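Local coordinates for cell wall surface anchor family protein (Streptococcus pneumoniae, PDB 4OQ1) that is an ancillary pilin of the pneumococcal pilus, built from immunoglobulin-like domains including CnaB folds, and probably attaches the pilus to the cell wall, at residues Y108-I113 with A123-E128; V182-E187 with R198-D203; T211-G216 with V238-H243; M277-K282 with G295-V300. The protein carries 3 engineered substitutions. One frame throughout, in Å; residues are numbered along the deposited sequence.

Interaction 1: residues Y108-I113 with A123-E128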
loop_
_atom_site.group_PDB
_atom_site.type_symbol
_atom_site.label_atom_id
_atom_site.label_comp_id
_atom_site.label_asym_id
_atom_site.label_seq_id
_atom_site.Cartn_x
_atom_site.Cartn_y
_atom_site.Cartn_z
ATOM N N TYR A 108 22.977 -33.892 -10.585
ATOM C CA TYR A 108 21.737 -33.660 -9.864
ATOM C C TYR A 108 20.886 -32.611 -10.593
ATOM O O TYR A 108 21.409 -31.684 -11.133
ATOM C CB TYR A 108 22.066 -33.211 -8.518
ATOM C CG TYR A 108 22.709 -34.249 -7.655
ATOM C CD1 TYR A 108 21.975 -35.198 -6.994
ATOM C CD2 TYR A 108 24.088 -34.136 -7.361
ATOM C CE1 TYR A 108 22.585 -36.134 -6.163
ATOM C CE2 TYR A 108 24.721 -35.026 -6.502
ATOM C CZ TYR A 108 23.978 -36.036 -5.912
ATOM O OH TYR A 108 24.598 -36.900 -5.069
ATOM N N TYR A 109 19.566 -32.839 -10.689
ATOM C CA TYR A 109 18.671 -31.881 -11.273
ATOM C C TYR A 109 17.827 -31.283 -10.152
ATOM O O TYR A 109 17.327 -32.014 -9.272
ATOM C CB TYR A 109 17.708 -32.645 -12.238
ATOM C CG TYR A 109 16.599 -31.865 -12.804
ATOM C CD1 TYR A 109 16.835 -30.709 -13.564
ATOM C CD2 TYR A 109 15.305 -32.345 -12.752
ATOM C CE1 TYR A 109 15.761 -29.977 -14.122
ATOM C CE2 TYR A 109 14.249 -31.621 -13.258
ATOM C CZ TYR A 109 14.459 -30.470 -14.009
ATOM O OH TYR A 109 13.440 -29.766 -14.635
ATOM N N VAL A 110 17.633 -29.968 -10.206
ATOM C CA VAL A 110 16.797 -29.196 -9.216
ATOM C C VAL A 110 15.693 -28.471 -9.997
ATOM O O VAL A 110 15.925 -27.998 -11.116
ATOM C CB VAL A 110 17.637 -28.158 -8.480
ATOM C CG1 VAL A 110 16.835 -27.274 -7.519
ATOM C CG2 VAL A 110 18.786 -28.850 -7.775
ATOM N N ARG A 111 14.498 -28.502 -9.443
ATOM C CA ARG A 111 13.367 -27.751 -9.934
ATOM C C ARG A 111 12.883 -26.603 -9.056
ATOM O O ARG A 111 12.242 -25.661 -9.543
ATOM C CB ARG A 111 12.224 -28.715 -10.106
ATOM C CG ARG A 111 12.169 -29.268 -11.529
ATOM C CD ARG A 111 10.944 -30.124 -11.828
ATOM N NE ARG A 111 9.846 -29.347 -12.380
ATOM C CZ ARG A 111 9.722 -29.039 -13.659
ATOM N NH1 ARG A 111 10.654 -29.425 -14.522
ATOM N NH2 ARG A 111 8.650 -28.385 -14.083
ATOM N N SER A 112 13.150 -26.689 -7.761
ATOM C CA SER A 112 12.776 -25.697 -6.782
ATOM C C SER A 112 13.824 -25.575 -5.684
ATOM O O SER A 112 14.257 -26.594 -5.162
ATOM C CB SER A 112 11.500 -26.250 -6.065
ATOM O OG SER A 112 10.965 -25.300 -5.164
ATOM N N ILE A 113 14.214 -24.358 -5.323
ATOM C CA ILE A 113 15.078 -24.110 -4.169
ATOM C C ILE A 113 14.219 -23.952 -2.898
ATOM O O ILE A 113 14.610 -24.463 -1.867
ATOM C CB ILE A 113 15.933 -22.942 -4.388
ATOM C CG1 ILE A 113 16.840 -23.279 -5.557
ATOM C CG2 ILE A 113 16.762 -22.593 -3.140
ATOM C CD1 ILE A 113 17.808 -22.225 -5.985
ATOM N N ALA A 123 13.488 -22.826 -9.642
ATOM C CA ALA A 123 14.758 -22.757 -10.286
ATOM C C ALA A 123 15.127 -24.144 -10.895
ATOM O O ALA A 123 15.236 -25.120 -10.203
ATOM C CB ALA A 123 15.804 -22.319 -9.290
ATOM N N GLU A 124 15.385 -24.167 -12.174
ATOM C CA GLU A 124 15.707 -25.345 -12.870
ATOM C C GLU A 124 17.108 -25.358 -13.337
ATOM O O GLU A 124 17.444 -24.572 -14.244
ATOM C CB GLU A 124 14.812 -25.476 -14.030
ATOM C CG GLU A 124 13.349 -25.650 -13.528
ATOM C CD GLU A 124 12.302 -25.686 -14.677
ATOM O OE1 GLU A 124 12.680 -25.729 -15.854
ATOM O OE2 GLU A 124 11.099 -25.683 -14.342
ATOM N N PHE A 125 17.909 -26.250 -12.736
ATOM C CA PHE A 125 19.297 -26.335 -13.145
ATOM C C PHE A 125 19.878 -27.698 -12.813
ATOM O O PHE A 125 19.280 -28.505 -12.036
ATOM C CB PHE A 125 20.133 -25.223 -12.495
ATOM C CG PHE A 125 20.073 -25.208 -10.995
ATOM C CD1 PHE A 125 19.017 -24.641 -10.282
ATOM C CD2 PHE A 125 21.088 -25.795 -10.265
ATOM C CE1 PHE A 125 19.000 -24.706 -8.910
ATOM C CE2 PHE A 125 21.071 -25.825 -8.903
ATOM C CZ PHE A 125 20.053 -25.245 -8.218
ATOM N N LEU A 126 21.105 -27.907 -13.267
ATOM C CA LEU A 126 21.810 -29.097 -12.872
ATOM C C LEU A 126 23.010 -28.627 -12.122
ATOM O O LEU A 126 23.507 -27.543 -12.374
ATOM C CB LEU A 126 22.362 -29.839 -14.109
ATOM C CG LEU A 126 21.496 -30.450 -15.188
ATOM C CD1 LEU A 126 22.326 -31.311 -16.113
ATOM C CD2 LEU A 126 20.450 -31.276 -14.541
ATOM N N PHE A 127 23.436 -29.453 -11.213
ATOM C CA PHE A 127 24.778 -29.328 -10.670
ATOM C C PHE A 127 25.534 -30.682 -10.593
ATOM O O PHE A 127 24.938 -31.714 -10.363
ATOM C CB PHE A 127 24.743 -28.574 -9.320
ATOM C CG PHE A 127 24.086 -29.285 -8.180
ATOM C CD1 PHE A 127 24.825 -30.100 -7.322
ATOM C CD2 PHE A 127 22.720 -29.212 -8.016
ATOM C CE1 PHE A 127 24.253 -30.718 -6.221
ATOM C CE2 PHE A 127 22.102 -29.882 -6.955
ATOM C CZ PHE A 127 22.853 -30.650 -6.077
ATOM N N GLU A 128 26.878 -30.633 -10.558
ATOM C CA GLU A 128 27.614 -31.896 -10.567
ATOM C C GLU A 128 28.653 -31.818 -9.459
ATOM O O GLU A 128 29.355 -30.806 -9.351
ATOM C CB GLU A 128 28.212 -32.135 -11.932
ATOM C CG GLU A 128 29.067 -33.394 -11.955
ATOM C CD GLU A 128 29.666 -33.687 -13.279
ATOM O OE1 GLU A 128 29.333 -34.739 -13.804
ATOM O OE2 GLU A 128 30.456 -32.874 -13.802
HETATM O O HOH W 1 14.138 -28.092 -16.382
HETATM O O HOH W 2 10.527 -24.935 -11.637
#

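Interaction 2: residues V182-E187 with R198-D203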
loop_
_atom_site.group_PDB
_atom_site.type_symbol
_atom_site.label_atom_id
_atom_site.label_comp_id
_atom_site.label_asym_id
_atom_site.label_seq_id
_atom_site.Cartn_x
_atom_site.Cartn_y
_atom_site.Cartn_z
ATOM N N VAL A 182 -4.896 -6.632 2.614
ATOM C CA VAL A 182 -4.016 -7.471 1.867
ATOM C C VAL A 182 -2.622 -7.263 2.338
ATOM O O VAL A 182 -2.176 -6.155 2.412
ATOM C CB VAL A 182 -4.067 -7.126 0.352
ATOM C CG1 VAL A 182 -3.059 -7.927 -0.411
ATOM C CG2 VAL A 182 -5.480 -7.439 -0.204
ATOM N N PRO A 183 -1.905 -8.352 2.636
ATOM C CA PRO A 183 -0.479 -8.193 2.996
ATOM C C PRO A 183 0.456 -7.836 1.887
ATOM O O PRO A 183 0.372 -8.482 0.843
ATOM C CB PRO A 183 -0.146 -9.551 3.529
ATOM C CG PRO A 183 -1.057 -10.485 2.844
ATOM C CD PRO A 183 -2.316 -9.763 2.637
ATOM N N LEU A 184 1.453 -7.003 2.162
ATOM C CA LEU A 184 2.341 -6.448 1.130
ATOM C C LEU A 184 3.734 -6.294 1.632
ATOM O O LEU A 184 3.950 -6.101 2.847
ATOM C CB LEU A 184 1.864 -5.078 0.716
ATOM C CG LEU A 184 0.466 -5.034 0.087
ATOM C CD1 LEU A 184 0.004 -3.592 -0.110
ATOM C CD2 LEU A 184 0.364 -5.754 -1.253
ATOM N N ILE A 185 4.683 -6.315 0.697
ATOM C CA ILE A 185 6.097 -6.116 1.034
ATOM C C ILE A 185 6.620 -5.275 -0.079
ATOM O O ILE A 185 6.128 -5.326 -1.182
ATOM C CB ILE A 185 6.945 -7.435 1.099
ATOM C CG1 ILE A 185 6.852 -8.236 -0.205
ATOM C CG2 ILE A 185 6.568 -8.291 2.299
ATOM C CD1 ILE A 185 7.851 -9.377 -0.326
ATOM N N GLY A 186 7.584 -4.439 0.228
ATOM C CA GLY A 186 8.219 -3.683 -0.775
ATOM C C GLY A 186 7.213 -2.674 -1.220
ATOM O O GLY A 186 6.320 -2.286 -0.456
ATOM N N GLU A 187 7.305 -2.317 -2.489
ATOM C CA GLU A 187 6.574 -1.228 -3.013
ATOM C C GLU A 187 6.293 -1.555 -4.465
ATOM O O GLU A 187 7.030 -1.109 -5.362
ATOM C CB GLU A 187 7.453 0.018 -2.922
ATOM C CG GLU A 187 6.912 1.338 -3.410
ATOM C CD GLU A 187 7.977 2.454 -3.255
ATOM O OE1 GLU A 187 9.101 2.343 -3.809
ATOM O OE2 GLU A 187 7.693 3.456 -2.575
ATOM N N ARG A 198 -0.792 -1.157 5.680
ATOM C CA ARG A 198 -0.084 -0.077 5.006
ATOM C C ARG A 198 -1.037 0.759 4.127
ATOM O O ARG A 198 -1.996 0.247 3.526
ATOM C CB ARG A 198 1.100 -0.585 4.175
ATOM C CG ARG A 198 2.147 -1.335 4.971
ATOM C CD ARG A 198 3.186 -1.993 4.108
ATOM N NE ARG A 198 3.883 -1.004 3.272
ATOM C CZ ARG A 198 4.678 -1.289 2.226
ATOM N NH1 ARG A 198 4.920 -2.555 1.858
ATOM N NH2 ARG A 198 5.212 -0.304 1.529
ATOM N N THR A 199 -0.750 2.052 4.083
ATOM C CA THR A 199 -1.344 2.935 3.128
ATOM C C THR A 199 -0.438 2.994 1.970
ATOM O O THR A 199 0.785 3.134 2.135
ATOM C CB THR A 199 -1.610 4.310 3.730
ATOM O OG1 THR A 199 -2.503 4.104 4.845
ATOM C CG2 THR A 199 -2.296 5.203 2.773
ATOM N N LEU A 200 -1.028 2.885 0.787
ATOM C CA LEU A 200 -0.266 2.931 -0.502
ATOM C C LEU A 200 -0.445 4.331 -1.071
ATOM O O LEU A 200 -1.552 4.822 -1.163
ATOM C CB LEU A 200 -0.927 1.904 -1.472
ATOM C CG LEU A 200 -1.048 0.405 -1.234
ATOM C CD1 LEU A 200 -1.980 -0.027 -0.107
ATOM C CD2 LEU A 200 -1.515 -0.381 -2.433
ATOM N N TYR A 201 0.619 4.990 -1.591
ATOM C CA TYR A 201 0.509 6.340 -2.033
ATOM C C TYR A 201 0.886 6.461 -3.500
ATOM O O TYR A 201 1.887 5.901 -3.918
ATOM C CB TYR A 201 1.536 7.296 -1.227
ATOM C CG TYR A 201 1.147 7.439 0.216
ATOM C CD1 TYR A 201 1.660 6.578 1.143
ATOM C CD2 TYR A 201 0.213 8.367 0.617
ATOM C CE1 TYR A 201 1.275 6.639 2.475
ATOM C CE2 TYR A 201 -0.241 8.438 1.948
ATOM C CZ TYR A 201 0.340 7.636 2.891
ATOM O OH TYR A 201 -0.101 7.649 4.215
ATOM N N THR A 202 0.107 7.221 -4.219
ATOM C CA THR A 202 0.376 7.605 -5.630
ATOM C C THR A 202 1.706 8.234 -5.772
ATOM O O THR A 202 2.016 9.116 -4.950
ATOM C CB THR A 202 -0.746 8.403 -6.318
ATOM O OG1 THR A 202 -1.039 9.727 -5.735
ATOM C CG2 THR A 202 -2.047 7.526 -6.341
ATOM N N ASP A 203 2.353 7.955 -6.915
ATOM C CA ASP A 203 3.726 8.448 -7.207
ATOM C C ASP A 203 3.629 9.715 -8.027
ATOM O O ASP A 203 2.558 10.246 -8.218
ATOM C CB ASP A 203 4.606 7.400 -7.916
ATOM C CG ASP A 203 4.073 6.981 -9.295
ATOM O OD1 ASP A 203 3.210 7.634 -9.882
ATOM O OD2 ASP A 203 4.514 5.926 -9.785
#

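Interaction 3: residues T211-G216 with V238-H243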
loop_
_atom_site.group_PDB
_atom_site.type_symbol
_atom_site.label_atom_id
_atom_site.label_comp_id
_atom_site.label_asym_id
_atom_site.label_seq_id
_atom_site.Cartn_x
_atom_site.Cartn_y
_atom_site.Cartn_z
ATOM N N THR A 211 2.016 -5.847 -7.820
ATOM C CA THR A 211 2.205 -7.174 -8.431
ATOM C C THR A 211 1.935 -8.361 -7.509
ATOM O O THR A 211 2.021 -8.247 -6.296
ATOM C CB THR A 211 3.611 -7.294 -9.011
ATOM O OG1 THR A 211 4.608 -7.169 -8.008
ATOM C CG2 THR A 211 3.858 -6.232 -9.979
ATOM N N ASN A 212 1.654 -9.519 -8.114
ATOM C CA ASN A 212 1.614 -10.817 -7.457
ATOM C C ASN A 212 0.434 -11.050 -6.556
ATOM O O ASN A 212 0.431 -11.969 -5.766
ATOM C CB ASN A 212 2.854 -11.039 -6.636
ATOM C CG ASN A 212 3.079 -12.469 -6.330
ATOM O OD1 ASN A 212 3.207 -13.265 -7.236
ATOM N ND2 ASN A 212 3.046 -12.831 -5.056
ATOM N N LEU A 213 -0.558 -10.175 -6.621
ATOM C CA LEU A 213 -1.779 -10.459 -5.984
ATOM C C LEU A 213 -2.368 -11.809 -6.474
ATOM O O LEU A 213 -2.360 -12.051 -7.655
ATOM C CB LEU A 213 -2.813 -9.363 -6.315
ATOM C CG LEU A 213 -2.538 -7.992 -5.640
ATOM C CD1 LEU A 213 -3.525 -6.988 -6.197
ATOM C CD2 LEU A 213 -2.540 -8.006 -4.097
ATOM N N PRO A 214 -2.906 -12.653 -5.574
ATOM C CA PRO A 214 -3.634 -13.805 -6.059
ATOM C C PRO A 214 -4.767 -13.378 -6.968
ATOM O O PRO A 214 -5.239 -12.233 -6.881
ATOM C CB PRO A 214 -4.215 -14.441 -4.788
ATOM C CG PRO A 214 -3.463 -13.881 -3.654
ATOM C CD PRO A 214 -2.702 -12.701 -4.116
ATOM N N LEU A 215 -5.153 -14.250 -7.903
ATOM C CA LEU A 215 -6.390 -14.080 -8.628
ATOM C C LEU A 215 -7.572 -13.823 -7.676
ATOM O O LEU A 215 -7.678 -14.425 -6.631
ATOM C CB LEU A 215 -6.651 -15.285 -9.510
ATOM C CG LEU A 215 -5.557 -15.624 -10.546
ATOM C CD1 LEU A 215 -5.942 -16.906 -11.253
ATOM C CD2 LEU A 215 -5.348 -14.508 -11.526
ATOM N N GLY A 216 -8.450 -12.881 -8.048
ATOM C CA GLY A 216 -9.580 -12.605 -7.249
ATOM C C GLY A 216 -10.077 -11.157 -7.387
ATOM O O GLY A 216 -9.662 -10.417 -8.310
ATOM N N VAL A 238 -11.602 -3.958 -8.499
ATOM C CA VAL A 238 -10.755 -4.422 -9.607
ATOM C C VAL A 238 -10.738 -5.948 -9.476
ATOM O O VAL A 238 -10.870 -6.472 -8.375
ATOM C CB VAL A 238 -9.333 -3.816 -9.594
ATOM C CG1 VAL A 238 -8.543 -4.338 -8.484
ATOM C CG2 VAL A 238 -8.619 -4.205 -10.876
ATOM N N GLN A 239 -10.744 -6.625 -10.625
ATOM C CA GLN A 239 -10.821 -8.091 -10.694
ATOM C C GLN A 239 -9.624 -8.577 -11.491
ATOM O O GLN A 239 -9.339 -8.084 -12.620
ATOM C CB GLN A 239 -12.103 -8.563 -11.333
ATOM C CG GLN A 239 -12.244 -10.113 -11.342
ATOM C CD GLN A 239 -13.554 -10.604 -11.988
ATOM O OE1 GLN A 239 -13.750 -10.543 -13.203
ATOM N NE2 GLN A 239 -14.463 -11.027 -11.155
ATOM N N LEU A 240 -8.897 -9.491 -10.876
ATOM C CA LEU A 240 -7.690 -10.097 -11.493
ATOM C C LEU A 240 -8.079 -11.525 -11.847
ATOM O O LEU A 240 -8.382 -12.286 -10.962
ATOM C CB LEU A 240 -6.505 -10.078 -10.563
ATOM C CG LEU A 240 -6.237 -8.662 -10.121
ATOM C CD1 LEU A 240 -5.008 -8.705 -9.251
ATOM C CD2 LEU A 240 -5.989 -7.783 -11.356
ATOM N N VAL A 241 -8.254 -11.797 -13.154
ATOM C CA VAL A 241 -8.675 -13.158 -13.582
ATOM C C VAL A 241 -7.493 -13.890 -14.235
ATOM O O VAL A 241 -7.617 -15.061 -14.546
ATOM C CB VAL A 241 -9.863 -13.176 -14.551
ATOM C CG1 VAL A 241 -11.070 -12.430 -13.985
ATOM C CG2 VAL A 241 -9.461 -12.581 -15.885
ATOM N N ASP A 242 -6.350 -13.238 -14.414
ATOM C CA ASP A 242 -5.187 -13.829 -15.112
ATOM C C ASP A 242 -4.040 -12.887 -14.960
ATOM O O ASP A 242 -4.109 -12.034 -14.103
ATOM C CB ASP A 242 -5.451 -14.139 -16.595
ATOM C CG ASP A 242 -5.889 -12.953 -17.383
ATOM O OD1 ASP A 242 -5.404 -11.861 -17.117
ATOM O OD2 ASP A 242 -6.754 -13.125 -18.286
ATOM N N HIS A 243 -3.008 -13.003 -15.770
ATOM C CA HIS A 243 -1.780 -12.262 -15.521
ATOM C C HIS A 243 -1.601 -10.974 -16.328
ATOM O O HIS A 243 -0.555 -10.310 -16.223
ATOM C CB HIS A 243 -0.587 -13.146 -15.808
ATOM C CG HIS A 243 -0.413 -14.269 -14.844
ATOM N ND1 HIS A 243 0.354 -15.382 -15.133
ATOM C CD2 HIS A 243 -0.867 -14.442 -13.584
ATOM C CE1 HIS A 243 0.361 -16.193 -14.090
ATOM N NE2 HIS A 243 -0.376 -15.645 -13.141
#

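Interaction 4: residues M277-K282 with G295-V300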
loop_
_atom_site.group_PDB
_atom_site.type_symbol
_atom_site.label_atom_id
_atom_site.label_comp_id
_atom_site.label_asym_id
_atom_site.label_seq_id
_atom_site.Cartn_x
_atom_site.Cartn_y
_atom_site.Cartn_z
ATOM N N MET A 277 -14.355 33.762 20.600
ATOM C CA MET A 277 -13.439 32.810 19.976
ATOM C C MET A 277 -14.136 31.607 19.417
ATOM O O MET A 277 -14.927 30.943 20.109
ATOM C CB MET A 277 -12.258 32.415 20.933
ATOM C CG MET A 277 -11.544 33.582 21.610
ATOM S SD MET A 277 -10.310 33.021 22.827
ATOM C CE MET A 277 -9.117 32.266 21.715
ATOM N N PHE A 278 -13.775 31.262 18.189
ATOM C CA PHE A 278 -14.266 30.109 17.539
ATOM C C PHE A 278 -13.215 29.210 16.914
ATOM O O PHE A 278 -12.177 29.687 16.336
ATOM C CB PHE A 278 -15.239 30.461 16.438
ATOM C CG PHE A 278 -16.326 31.422 16.832
ATOM C CD1 PHE A 278 -17.590 30.944 17.207
ATOM C CD2 PHE A 278 -16.127 32.774 16.752
ATOM C CE1 PHE A 278 -18.624 31.847 17.500
ATOM C CE2 PHE A 278 -17.138 33.674 17.096
ATOM C CZ PHE A 278 -18.394 33.178 17.465
ATOM N N LYS A 279 -13.511 27.923 16.907
ATOM C CA LYS A 279 -12.704 26.994 16.102
ATOM C C LYS A 279 -13.427 26.641 14.874
ATOM O O LYS A 279 -14.653 26.368 14.932
ATOM C CB LYS A 279 -12.404 25.758 16.952
ATOM C CG LYS A 279 -11.518 24.744 16.323
ATOM C CD LYS A 279 -11.139 23.670 17.338
ATOM C CE LYS A 279 -10.208 24.152 18.463
ATOM N NZ LYS A 279 -9.868 23.077 19.475
ATOM N N VAL A 280 -12.732 26.681 13.714
ATOM C CA VAL A 280 -13.424 26.355 12.498
ATOM C C VAL A 280 -13.458 24.862 12.241
ATOM O O VAL A 280 -12.447 24.254 12.306
ATOM C CB VAL A 280 -12.774 27.069 11.276
ATOM C CG1 VAL A 280 -13.559 26.700 10.061
ATOM C CG2 VAL A 280 -12.727 28.597 11.466
ATOM N N MET A 281 -14.612 24.275 11.993
ATOM C CA MET A 281 -14.747 22.814 11.845
ATOM C C MET A 281 -15.533 22.429 10.632
ATOM O O MET A 281 -16.355 23.198 10.146
ATOM C CB MET A 281 -15.574 22.243 12.990
ATOM C CG MET A 281 -15.282 22.862 14.329
ATOM S SD MET A 281 -14.038 21.893 15.185
ATOM C CE MET A 281 -14.865 21.911 16.731
ATOM N N LYS A 282 -15.311 21.200 10.178
ATOM C CA LYS A 282 -16.174 20.530 9.228
ATOM C C LYS A 282 -16.854 19.380 9.917
ATOM O O LYS A 282 -16.479 19.009 11.009
ATOM C CB LYS A 282 -15.475 20.127 7.955
ATOM C CG LYS A 282 -14.198 19.305 8.030
ATOM C CD LYS A 282 -13.357 19.587 6.764
ATOM C CE LYS A 282 -12.031 18.820 6.716
ATOM N NZ LYS A 282 -12.241 17.413 6.271
ATOM N N GLY A 295 -0.330 24.882 8.713
ATOM C CA GLY A 295 0.240 23.963 9.678
ATOM C C GLY A 295 -0.427 23.975 11.029
ATOM O O GLY A 295 0.254 23.784 12.026
ATOM N N LYS A 296 -1.753 24.203 11.077
ATOM C CA LYS A 296 -2.501 24.082 12.351
ATOM C C LYS A 296 -4.017 24.185 12.192
ATOM O O LYS A 296 -4.536 24.514 11.106
ATOM C CB LYS A 296 -2.051 25.142 13.379
ATOM C CG LYS A 296 -2.131 26.579 12.868
ATOM C CD LYS A 296 -1.358 27.585 13.721
ATOM C CE LYS A 296 -1.257 28.927 12.998
ATOM N NZ LYS A 296 -0.163 29.755 13.588
ATOM N N GLU A 297 -4.688 23.878 13.294
ATOM C CA GLU A 297 -6.149 24.068 13.406
ATOM C C GLU A 297 -6.486 25.565 13.354
ATOM O O GLU A 297 -5.733 26.421 13.837
ATOM C CB GLU A 297 -6.696 23.474 14.699
ATOM C CG GLU A 297 -6.451 21.995 14.795
ATOM C CD GLU A 297 -6.904 21.378 16.120
ATOM O OE1 GLU A 297 -7.517 22.047 16.920
ATOM O OE2 GLU A 297 -6.636 20.187 16.337
ATOM N N VAL A 298 -7.606 25.882 12.731
ATOM C CA VAL A 298 -7.992 27.269 12.509
ATOM C C VAL A 298 -8.849 27.761 13.664
ATOM O O VAL A 298 -10.027 27.311 13.839
ATOM C CB VAL A 298 -8.792 27.379 11.232
ATOM C CG1 VAL A 298 -9.244 28.816 10.961
ATOM C CG2 VAL A 298 -8.028 26.819 10.041
ATOM N N VAL A 299 -8.308 28.735 14.409
ATOM C CA VAL A 299 -9.067 29.416 15.479
ATOM C C VAL A 299 -9.179 30.886 15.105
ATOM O O VAL A 299 -8.200 31.522 14.647
ATOM C CB VAL A 299 -8.420 29.192 16.827
ATOM C CG1 VAL A 299 -8.986 30.083 17.944
ATOM C CG2 VAL A 299 -8.570 27.733 17.201
ATOM N N VAL A 300 -10.381 31.426 15.233
ATOM C CA VAL A 300 -10.562 32.827 14.994
ATOM C C VAL A 300 -11.148 33.555 16.212
ATOM O O VAL A 300 -11.876 32.988 17.044
ATOM C CB VAL A 300 -11.379 33.119 13.781
ATOM C CG1 VAL A 300 -10.592 32.771 12.544
ATOM C CG2 VAL A 300 -12.727 32.401 13.848
HETATM O O HOH W 3 -9.928 24.003 13.681
#

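Interaction 1: residues Y108-I113 with A123-E128
Neighbouring antiparallel strands of the N-terminal mixed sheet meet here, Tyr108 to Val110 running against Phe125 to Phe127. Tyr108 and Phe127 form one hydrogen-bonded pair and Val110 and Phe125 the next; Val110 N to Phe125 O measures 2.9 Å. Past Val110 the chain turns a corner at Arg111, whose O still takes Ala123 N, but from well above the carbonyl plane.

Phe127 and Phe125 each hold CG between backbone N and carbonyl carbon (chi1 68° and 57°), which folds both rings back over the partner strand. Tyr108 CB sits over one face of the Phe127 ring, 3.8 Å from its centroid, while Val110 CG2 touches the rim of that ring in its plane, 3.6 Å from CE2. The Tyr108 and Phe127 rings are near parallel but slid apart. Val110 CB lies over a face of the Phe125 ring.

On the other face, Leu126 CD2 packs 3.8 Å from Tyr109 CD1. Arg111 NH1 donates to Tyr109 OH (2.8 Å), and Glu124 OE2 hangs over the guanidinium face, a long salt bridge of 3.7 Å to NH2 without a directed N-H. One water joins Tyr109 OH to Glu124 OE1, which also bonds His74.

Helix 66-73 packs on Tyr109 and Leu126, whereas Tyr108 and Val110 meet strand 50-56 and Phe127 meets Ile103 of strand 98-103.

Interaction 2: residues V182-E187 with R198-D203
A bend at chi3 (59°) in an otherwise extended side chain, with CG beside the backbone N (chi1 -59°), carries the Arg198 guanidinium to the carbonyl of Gly186. The contact belongs to the prealbumin-like, CnaB-type domain, where it links the end of strand 177-185 to the chain entering strand 200-201; no backbone hydrogen bond joins the two segments.

The grip is end-on and bifurcated: NH1 and NH2 of Arg198 both donate to Gly186 O, at 2.7 Å and 3.0 Å respectively. That oxygen lies in the guanidinium plane, and the NH1 bond is the straighter, 152° at the hydrogen. Two bonds to one acceptor fix the rotation of the guanidinium, whose edge also faces Leu184 O. Gly186 itself has a positive phi.

Deeper in, Leu200 reaches Phe220 and Ile208, and its CD1 meets Leu184 CD1 at 4.1 Å, the two side chains crossing at about a right angle.

Interaction 3: residues T211-G216 with V238-H243
Two backbone hydrogen bonds between Gly216 and Leu240 close this contact, a single antiparallel hydrogen-bonded pair where strand 216-224 begins and strand 235-240 ends. Leu240 N donates to Gly216 O at 2.8 Å and almost straight, 177° at the hydrogen; in return Gly216 N donates to Leu240 O at 3.0 Å. Gly216 takes backbone angles at which a CB would be jammed against the preceding carbonyl oxygen, so the lack of a side chain suits it to begin the ladder. Gln239 CA adds a C-H...O approach to Gly216 O.

Around this pair the leucines pack. Leu240 has CG beside its backbone N (chi1 -56°), which sends CD1 against Leu213, 3.7 Å from CB; the two side chains cross obliquely. Leu215 instead lays CD2 over the backbone leaving the strand, 3.3 Å from Asp242 N and 3.5 Å from Val241 C, an apolar branch resting on peptide atoms.

Beyond the segments, Gln239 NE2 bonds Asn217 OD1, and Leu213 O takes Thr149 OG1. Tyr218 of strand 216-224 packs against both Leu213 and Leu240 and bonds Pro214 O through its hydroxyl, while Val246 of strand 246-254 meets Leu240 from the other sheet of the prealbumin-like domain.

Interaction 4: residues M277-K282 with G295-V300
Phe278 and Val300 form an antiparallel hydrogen-bonded pair and Lys279 with Val299 the adjoining non-hydrogen-bonded one, after which Val280 N reaches Val298 O at 2.8 Å in a nearly straight bond (175°). The pair bonds are similarly short, Val300 N lying 2.7 Å from Phe278 O. A water lies between Val280 O (2.9 Å) and Val298 N, the latter bond weak.

Valines line one side: Val280 CG2 packs 3.5 Å from Val298 CG1, and Val300 CG2 approaches Phe278 CB at 4.1 Å. With CG1 anti to the carbonyl carbon (chi1 -71°), Val300 places CG2 between backbone N and carbonyl carbon, bringing this methyl also to Phe278 O. On the opposite face Lys279, with CG anti to the backbone N, bends at chi3 and runs its chain past Val299, CE lying 4.1 Å from CG2. Lys279 NZ ends 3.6 Å from Glu297 OE1, a long salt bridge toward the exposed Glu297.

Phe278 stands with its ring near that of Phe308 and against Leu320 of strand 316-322. Strand 277-284 pairs with 296-301 and, further along, 287-293 on one hand and with 316-322 on the other, a curled antiparallel sheet consistent with the prealbumin-like, CnaB-type fold.

How the interactions relate
From the N terminus the four contacts follow in series, none nested within or crossing another. Interaction 1 closes a short connection of nine residues in the N-terminal domain. Interactions 2 and 3 both fall in the next, prealbumin-like domain: the former closes the excursion after strand 177-185, the latter the longer one containing most of strand 216-224, strand 229-231 and the start of strand 235-240. They touch where Val182 CG1 packs 3.7 Å from Leu213 CD2. Interaction 4 closes a connection of twelve residues that contains strand 287-293 in the last prealbumin-like domain, its centre about 66 Å from that of interaction 1, on the opposite side of the chain's centre. Each contact therefore ties its own domain internally, in an elongated molecule.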